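Local coordinates for PDZ domain protein (Parabacteroides distasonis, PDB 4L8N) that is of unknown function but carries PDZ domains and a DUF4136 domain and binds magnesium, so that a role in peptide or protein recognition is possible, at residues 121-132 and 295-306. Sequence-based numbering, arbitrary orientation.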
ATOM      1  N   THR A 121     -20.709  26.813   6.501  1.00 53.55           N
ATOM      2  CA  THR A 121     -19.577  27.615   6.948  1.00 51.44           C
ATOM      3  C   THR A 121     -18.870  27.014   8.158  1.00 54.62           C
ATOM      4  O   THR A 121     -17.673  27.270   8.321  1.00 54.10           O
ATOM      5  CB  THR A 121     -20.037  29.058   7.272  1.00 50.20           C
ATOM      6  OG1 THR A 121     -20.951  29.061   8.374  1.00 47.98           O
ATOM      7  CG2 THR A 121     -20.654  29.762   6.083  1.00 43.84           C
ATOM      8  N   THR A 122     -19.585  26.229   9.006  1.00 51.14           N
ATOM      9  CA  THR A 122     -19.029  25.726  10.273  1.00 50.76           C
ATOM     10  C   THR A 122     -19.168  24.235  10.448  1.00 55.26           C
ATOM     11  O   THR A 122     -20.203  23.751  10.918  1.00 56.65           O
ATOM     12  CB  THR A 122     -19.713  26.454  11.436  1.00 53.87           C
ATOM     13  OG1 THR A 122     -19.719  27.861  11.155  1.00 50.97           O
ATOM     14  CG2 THR A 122     -19.076  26.144  12.807  1.00 45.34           C
ATOM     15  N   ASN A 123     -18.091  23.507  10.145  1.00 51.78           N
ATOM     16  CA  ASN A 123     -18.075  22.049  10.286  1.00 52.44           C
ATOM     17  C   ASN A 123     -16.668  21.504  10.434  1.00 57.13           C
ATOM     18  O   ASN A 123     -15.687  22.209  10.186  1.00 56.18           O
ATOM     19  CB  ASN A 123     -18.786  21.349   9.097  1.00 51.14           C
ATOM     20  CG  ASN A 123     -18.117  21.501   7.752  1.00 66.59           C
ATOM     21  OD1 ASN A 123     -17.127  20.828   7.426  1.00 55.12           O
ATOM     22  ND2 ASN A 123     -18.702  22.330   6.908  1.00 60.35           N
ATOM     23  N   GLU A 124     -16.589  20.216  10.792  1.00 55.84           N
ATOM     24  CA  GLU A 124     -15.349  19.469  10.925  1.00 55.89           C
ATOM     25  C   GLU A 124     -15.454  18.185  10.146  1.00 60.27           C
ATOM     26  O   GLU A 124     -16.427  17.453  10.274  1.00 58.57           O
ATOM     27  CB  GLU A 124     -15.015  19.163  12.387  1.00 58.29           C
ATOM     28  CG  GLU A 124     -14.694  20.371  13.239  1.00 71.26           C
ATOM     29  CD  GLU A 124     -14.900  20.060  14.703  1.00101.31           C
ATOM     30  OE1 GLU A 124     -15.980  19.524  15.050  1.00106.99           O
ATOM     31  OE2 GLU A 124     -13.969  20.318  15.498  1.00 98.12           O
ATOM     32  N   GLN A 125     -14.431  17.892   9.355  1.00 57.74           N
ATOM     33  CA  GLN A 125     -14.386  16.674   8.569  1.00 57.03           C
ATOM     34  C   GLN A 125     -12.978  16.079   8.621  1.00 61.58           C
ATOM     35  O   GLN A 125     -12.008  16.792   8.867  1.00 61.53           O
ATOM     36  CB  GLN A 125     -14.822  16.944   7.131  1.00 57.26           C
ATOM     37  CG  GLN A 125     -16.308  17.172   6.965  1.00 59.21           C
ATOM     38  CD  GLN A 125     -16.623  17.539   5.548  1.00 77.13           C
ATOM     39  OE1 GLN A 125     -16.492  16.719   4.634  1.00 75.22           O
ATOM     40  NE2 GLN A 125     -17.022  18.788   5.330  1.00 65.47           N
ATOM     41  N   GLU A 126     -12.892  14.762   8.443  1.00 58.53           N
ATOM     42  CA  GLU A 126     -11.683  13.957   8.442  1.00 57.58           C
ATOM     43  C   GLU A 126     -11.605  13.203   7.157  1.00 61.03           C
ATOM     44  O   GLU A 126     -12.642  12.871   6.571  1.00 62.12           O
ATOM     45  CB  GLU A 126     -11.692  12.953   9.603  1.00 60.15           C
ATOM     46  CG  GLU A 126     -11.403  13.517  10.981  1.00 75.90           C
ATOM     47  CD  GLU A 126     -11.896  12.665  12.141  1.00111.73           C
ATOM     48  OE1 GLU A 126     -12.674  11.709  11.906  1.00110.58           O
ATOM     49  OE2 GLU A 126     -11.538  12.988  13.297  1.00111.83           O
ATOM     50  N   PHE A 127     -10.380  12.915   6.722  1.00 56.15           N
ATOM     51  CA  PHE A 127     -10.070  12.113   5.541  1.00 55.09           C
ATOM     52  C   PHE A 127      -8.671  11.487   5.688  1.00 58.31           C
ATOM     53  O   PHE A 127      -7.842  11.977   6.464  1.00 57.68           O
ATOM     54  CB  PHE A 127     -10.193  12.914   4.255  1.00 56.04           C
ATOM     55  CG  PHE A 127      -9.281  14.103   4.112  1.00 57.51           C
ATOM     56  CD1 PHE A 127      -9.651  15.350   4.613  1.00 60.29           C
ATOM     57  CD2 PHE A 127      -8.108  14.011   3.368  1.00 59.44           C
ATOM     58  CE1 PHE A 127      -8.823  16.463   4.436  1.00 60.64           C
ATOM     59  CE2 PHE A 127      -7.287  15.129   3.184  1.00 61.27           C
ATOM     60  CZ  PHE A 127      -7.649  16.347   3.720  1.00 59.28           C
ATOM     61  N   VAL A 128      -8.448  10.366   4.988  1.00 53.19           N
ATOM     62  CA  VAL A 128      -7.203   9.615   5.042  1.00 51.54           C
ATOM     63  C   VAL A 128      -6.643   9.540   3.625  1.00 58.29           C
ATOM     64  O   VAL A 128      -7.410   9.315   2.677  1.00 57.14           O
ATOM     65  CB  VAL A 128      -7.371   8.212   5.698  1.00 52.49           C
ATOM     66  CG1 VAL A 128      -6.018   7.584   5.962  1.00 51.47           C
ATOM     67  CG2 VAL A 128      -8.153   8.295   7.006  1.00 51.85           C
ATOM     68  N   CYS A 129      -5.308   9.763   3.477  1.00 56.06           N
ATOM     69  CA  CYS A 129      -4.637   9.728   2.166  1.00 55.77           C
ATOM     70  C   CYS A 129      -3.722   8.523   2.031  1.00 59.01           C
ATOM     71  O   CYS A 129      -3.040   8.127   2.992  1.00 58.56           O
ATOM     72  CB  CYS A 129      -3.878  11.020   1.909  1.00 55.92           C
ATOM     73  SG  CYS A 129      -4.940  12.464   1.702  1.00 59.56           S
ATOM     74  N   PRO A 130      -3.672   7.934   0.817  1.00 56.09           N
ATOM     75  CA  PRO A 130      -2.828   6.744   0.624  1.00 55.05           C
ATOM     76  C   PRO A 130      -1.415   7.181   0.294  1.00 54.33           C
ATOM     77  O   PRO A 130      -0.938   7.042  -0.836  1.00 52.79           O
ATOM     78  CB  PRO A 130      -3.536   6.000  -0.517  1.00 57.33           C
ATOM     79  CG  PRO A 130      -4.173   7.085  -1.316  1.00 62.08           C
ATOM     80  CD  PRO A 130      -4.370   8.298  -0.436  1.00 57.36           C
ATOM     81  N   PHE A 131      -0.769   7.782   1.293  1.00 50.27           N
ATOM     82  CA  PHE A 131       0.598   8.258   1.145  1.00 49.28           C
ATOM     83  C   PHE A 131       1.551   7.340   1.881  1.00 52.13           C
ATOM     84  O   PHE A 131       1.359   7.102   3.073  1.00 51.88           O
ATOM     85  CB  PHE A 131       0.754   9.705   1.692  1.00 49.90           C
ATOM     86  CG  PHE A 131      -0.079  10.807   1.071  1.00 50.41           C
ATOM     87  CD1 PHE A 131      -0.590  10.679  -0.222  1.00 52.10           C
ATOM     88  CD2 PHE A 131      -0.314  11.998   1.762  1.00 50.38           C
ATOM     89  CE1 PHE A 131      -1.351  11.704  -0.799  1.00 52.70           C
ATOM     90  CE2 PHE A 131      -1.063  13.026   1.181  1.00 52.86           C
ATOM     91  CZ  PHE A 131      -1.582  12.873  -0.095  1.00 51.58           C
ATOM     92  N   LYS A 132       2.580   6.848   1.199  1.00 47.61           N
ATOM     93  CA  LYS A 132       3.636   6.092   1.852  1.00 47.93           C
ATOM     94  C   LYS A 132       4.786   7.102   2.041  1.00 52.35           C
ATOM     95  O   LYS A 132       5.311   7.635   1.050  1.00 49.68           O
ATOM     96  CB  LYS A 132       4.041   4.822   1.054  1.00 50.70           C
ATOM     97  CG  LYS A 132       5.292   4.084   1.573  1.00 70.41           C
ATOM     98  CD  LYS A 132       5.011   3.213   2.811  1.00 87.29           C
ATOM     99  CE  LYS A 132       6.294   2.773   3.486  1.00103.59           C
ATOM    100  NZ  LYS A 132       6.849   3.796   4.427  1.00104.89           N
ATOM    101  N   GLY A 295       3.696   6.833   8.603  1.00 54.91           N
ATOM    102  CA  GLY A 295       4.394   6.206   7.493  1.00 55.29           C
ATOM    103  C   GLY A 295       3.535   5.678   6.366  1.00 62.04           C
ATOM    104  O   GLY A 295       3.991   5.640   5.222  1.00 59.75           O
ATOM    105  N   ARG A 296       2.299   5.243   6.659  1.00 66.08           N
ATOM    106  CA  ARG A 296       1.509   4.596   5.606  1.00 68.52           C
ATOM    107  C   ARG A 296       0.153   5.225   5.239  1.00 76.15           C
ATOM    108  O   ARG A 296      -0.162   5.220   4.046  1.00 79.96           O
ATOM    109  CB  ARG A 296       1.293   3.106   5.919  1.00 69.08           C
ATOM    110  CG  ARG A 296       1.592   2.231   4.704  1.00 84.22           C
ATOM    111  CD  ARG A 296       1.525   0.746   4.993  1.00 99.98           C
ATOM    112  NE  ARG A 296       0.164   0.291   5.297  1.00113.98           N
ATOM    113  CZ  ARG A 296      -0.716  -0.118   4.388  1.00121.93           C
ATOM    114  NH1 ARG A 296      -0.396  -0.122   3.098  1.00 96.47           N
ATOM    115  NH2 ARG A 296      -1.925  -0.522   4.760  1.00111.36           N
ATOM    116  N   ASN A 297      -0.686   5.645   6.180  1.00 70.15           N
ATOM    117  CA  ASN A 297      -1.997   6.200   5.776  1.00 68.70           C
ATOM    118  C   ASN A 297      -2.200   7.435   6.584  1.00 70.87           C
ATOM    119  O   ASN A 297      -2.400   7.307   7.801  1.00 74.12           O
ATOM    120  CB  ASN A 297      -3.151   5.189   5.978  1.00 65.35           C
ATOM    121  CG  ASN A 297      -3.108   3.943   5.115  1.00 85.16           C
ATOM    122  OD1 ASN A 297      -2.994   2.825   5.624  1.00 83.92           O
ATOM    123  ND2 ASN A 297      -3.234   4.086   3.794  1.00 72.42           N
ATOM    124  N   VAL A 298      -2.073   8.632   5.948  1.00 59.77           N
ATOM    125  CA  VAL A 298      -2.099   9.900   6.676  1.00 55.68           C
ATOM    126  C   VAL A 298      -3.523  10.391   7.007  1.00 55.20           C
ATOM    127  O   VAL A 298      -4.278  10.806   6.111  1.00 53.78           O
ATOM    128  CB  VAL A 298      -1.281  11.052   6.010  1.00 56.88           C
ATOM    129  CG1 VAL A 298      -0.984  12.158   7.022  1.00 55.06           C
ATOM    130  CG2 VAL A 298       0.006  10.546   5.368  1.00 56.19           C
ATOM    131  N   PRO A 299      -3.806  10.502   8.328  1.00 50.03           N
ATOM    132  CA  PRO A 299      -5.082  11.075   8.769  1.00 49.51           C
ATOM    133  C   PRO A 299      -5.049  12.620   8.854  1.00 55.53           C
ATOM    134  O   PRO A 299      -4.164  13.196   9.516  1.00 56.54           O
ATOM    135  CB  PRO A 299      -5.257  10.451  10.157  1.00 51.32           C
ATOM    136  CG  PRO A 299      -3.892  10.301  10.681  1.00 55.56           C
ATOM    137  CD  PRO A 299      -2.981  10.102   9.490  1.00 51.40           C
ATOM    138  N   PHE A 300      -6.034  13.289   8.209  1.00 51.20           N
ATOM    139  CA  PHE A 300      -6.219  14.746   8.231  1.00 50.05           C
ATOM    140  C   PHE A 300      -7.570  15.136   8.796  1.00 57.30           C
ATOM    141  O   PHE A 300      -8.553  14.419   8.605  1.00 59.06           O
ATOM    142  CB  PHE A 300      -6.113  15.359   6.834  1.00 50.89           C
ATOM    143  CG  PHE A 300      -4.809  15.163   6.111  1.00 51.64           C
ATOM    144  CD1 PHE A 300      -4.576  14.014   5.365  1.00 54.15           C
ATOM    145  CD2 PHE A 300      -3.829  16.151   6.133  1.00 51.15           C
ATOM    146  CE1 PHE A 300      -3.369  13.846   4.679  1.00 54.58           C
ATOM    147  CE2 PHE A 300      -2.643  15.994   5.429  1.00 53.16           C
ATOM    148  CZ  PHE A 300      -2.417  14.840   4.707  1.00 51.35           C
ATOM    149  N   LYS A 301      -7.625  16.318   9.431  1.00 53.87           N
ATOM    150  CA  LYS A 301      -8.810  16.937   9.994  1.00 53.62           C
ATOM    151  C   LYS A 301      -8.905  18.400   9.509  1.00 56.26           C
ATOM    152  O   LYS A 301      -7.975  19.186   9.722  1.00 54.55           O
ATOM    153  CB  LYS A 301      -8.800  16.855  11.529  1.00 57.04           C
ATOM    154  CG  LYS A 301     -10.196  17.015  12.126  1.00 65.07           C
ATOM    155  CD  LYS A 301     -10.157  17.327  13.606  1.00 72.56           C
ATOM    156  CE  LYS A 301     -11.397  18.061  14.058  1.00 75.22           C
ATOM    157  NZ  LYS A 301     -11.495  18.114  15.542  1.00 80.21           N
ATOM    158  N   VAL A 302     -10.026  18.733   8.821  1.00 52.84           N
ATOM    159  CA  VAL A 302     -10.359  20.077   8.323  1.00 52.10           C
ATOM    160  C   VAL A 302     -11.474  20.665   9.200  1.00 56.18           C
ATOM    161  O   VAL A 302     -12.563  20.103   9.266  1.00 56.40           O
ATOM    162  CB  VAL A 302     -10.760  20.137   6.827  1.00 54.59           C
ATOM    163  CG1 VAL A 302     -10.855  21.584   6.358  1.00 53.27           C
ATOM    164  CG2 VAL A 302      -9.792  19.367   5.956  1.00 54.14           C
ATOM    165  N   SER A 303     -11.183  21.767   9.875  1.00 53.24           N
ATOM    166  CA  SER A 303     -12.111  22.489  10.746  1.00 53.85           C
ATOM    167  C   SER A 303     -12.326  23.866  10.182  1.00 57.61           C
ATOM    168  O   SER A 303     -11.392  24.680  10.184  1.00 56.82           O
ATOM    169  CB  SER A 303     -11.574  22.581  12.172  1.00 57.79           C
ATOM    170  OG  SER A 303     -11.359  21.296  12.731  1.00 73.18           O
ATOM    171  N   LYS A 304     -13.532  24.128   9.643  1.00 52.75           N
ATOM    172  CA  LYS A 304     -13.791  25.454   9.121  1.00 51.22           C
ATOM    173  C   LYS A 304     -14.848  26.129   9.986  1.00 55.49           C
ATOM    174  O   LYS A 304     -15.642  25.439  10.623  1.00 56.84           O
ATOM    175  CB  LYS A 304     -14.133  25.435   7.620  1.00 52.31           C
ATOM    176  CG  LYS A 304     -15.487  24.903   7.199  1.00 56.55           C
ATOM    177  CD  LYS A 304     -15.668  25.234   5.728  1.00 63.75           C
ATOM    178  CE  LYS A 304     -16.960  24.736   5.158  1.00 94.44           C
ATOM    179  NZ  LYS A 304     -17.193  25.273   3.789  1.00114.16           N
ATOM    180  N   LYS A 305     -14.788  27.466  10.096  1.00 51.46           N
ATOM    181  CA  LYS A 305     -15.736  28.258  10.898  1.00 51.49           C
ATOM    182  C   LYS A 305     -15.777  29.714  10.446  1.00 53.63           C
ATOM    183  O   LYS A 305     -14.734  30.346  10.275  1.00 51.96           O
ATOM    184  CB  LYS A 305     -15.394  28.207  12.400  1.00 53.95           C
ATOM    185  CG  LYS A 305     -16.401  28.934  13.308  1.00 60.80           C
ATOM    186  CD  LYS A 305     -15.989  28.976  14.795  1.00 59.55           C
ATOM    187  CE  LYS A 305     -15.951  27.587  15.392  1.00 56.43           C
ATOM    188  NZ  LYS A 305     -15.814  27.611  16.860  1.00 68.49           N
ATOM    189  N   THR A 306     -16.989  30.231  10.274  1.00 50.36           N
ATOM    190  CA  THR A 306     -17.235  31.625   9.962  1.00 50.76           C
ATOM    191  C   THR A 306     -18.369  32.079  10.846  1.00 55.38           C
ATOM    192  O   THR A 306     -19.409  31.446  10.863  1.00 55.20           O
ATOM    193  CB  THR A 306     -17.522  31.860   8.473  1.00 59.92           C
ATOM    194  OG1 THR A 306     -16.432  31.363   7.700  1.00 60.65           O
ATOM    195  CG2 THR A 306     -17.738  33.343   8.146  1.00 55.24           C
TER
HETATM  196  O   HOH W   1     -16.472  29.047   6.801  1.00 51.93           O
HETATM  197  O   HOH W   2     -14.425  20.965   7.003  1.00 52.59           O
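Phe127 and Phe300 are opposite each other as a hydrogen-bonded pair where strands 123-129 and 298-306 run antiparallel, their segment axes at 162° and both side chains on the same side of the sheet. Each donates its N-H to the other's carbonyl, Phe300 N to Phe127 O at 2.8 Å, and the same reciprocal pair of N-H...O bonds recurs at Gln125 with Val302, Asn123 with Lys304 and Cys129 with Val298. The Phe300 side chain can be followed outward. Its CB lies over one face of the Phe127 ring, offset toward the rim and 3.6 Å from Phe127 CZ, a CH-pi contact. CG and CD1 then pass Phe127 CE2, the two rings nearly parallel (13°) but slid so far that they hardly overlap. Phe300 CE1 meets Cys129 SG at 3.6 Å, the sulfur standing obliquely to the ring, and Phe300 CZ ends near Phe131 CE2. Phe127 reaches across because its CG sits between backbone N and carbonyl carbon (chi1 61°); Phe127 CE1 thereby touches Val302 CG2, which lies at the ring edge, at 3.4 Å. Cut back to an alanine, Phe127 would probably leave Phe300 CB and Val302 CG2 without their aromatic partner and open a gap where the ring had lain. Leu284 of helix 274-285 packs on both Phe131 and Phe300, and Tyr214 of the second subunit packs on Phe127. On the face that carries Glu124, Glu126, Lys301 and Ser303, the extended Lys301 chain brings NZ to Glu124 OE2 in a weak, 3.3 Å salt bridge, whereas Glu126 OE2 pairs with Lys457. Asn123 OD1 takes Gln125 NE2 and a water that also donates to Val302 O, while Asn123 ND2 bonds Leu119 O. Strands 123-129 and 298-306 form a regular antiparallel ladder within a large mixed sheet, joining strand 258-268 on one flank to strand 438-456 on the other.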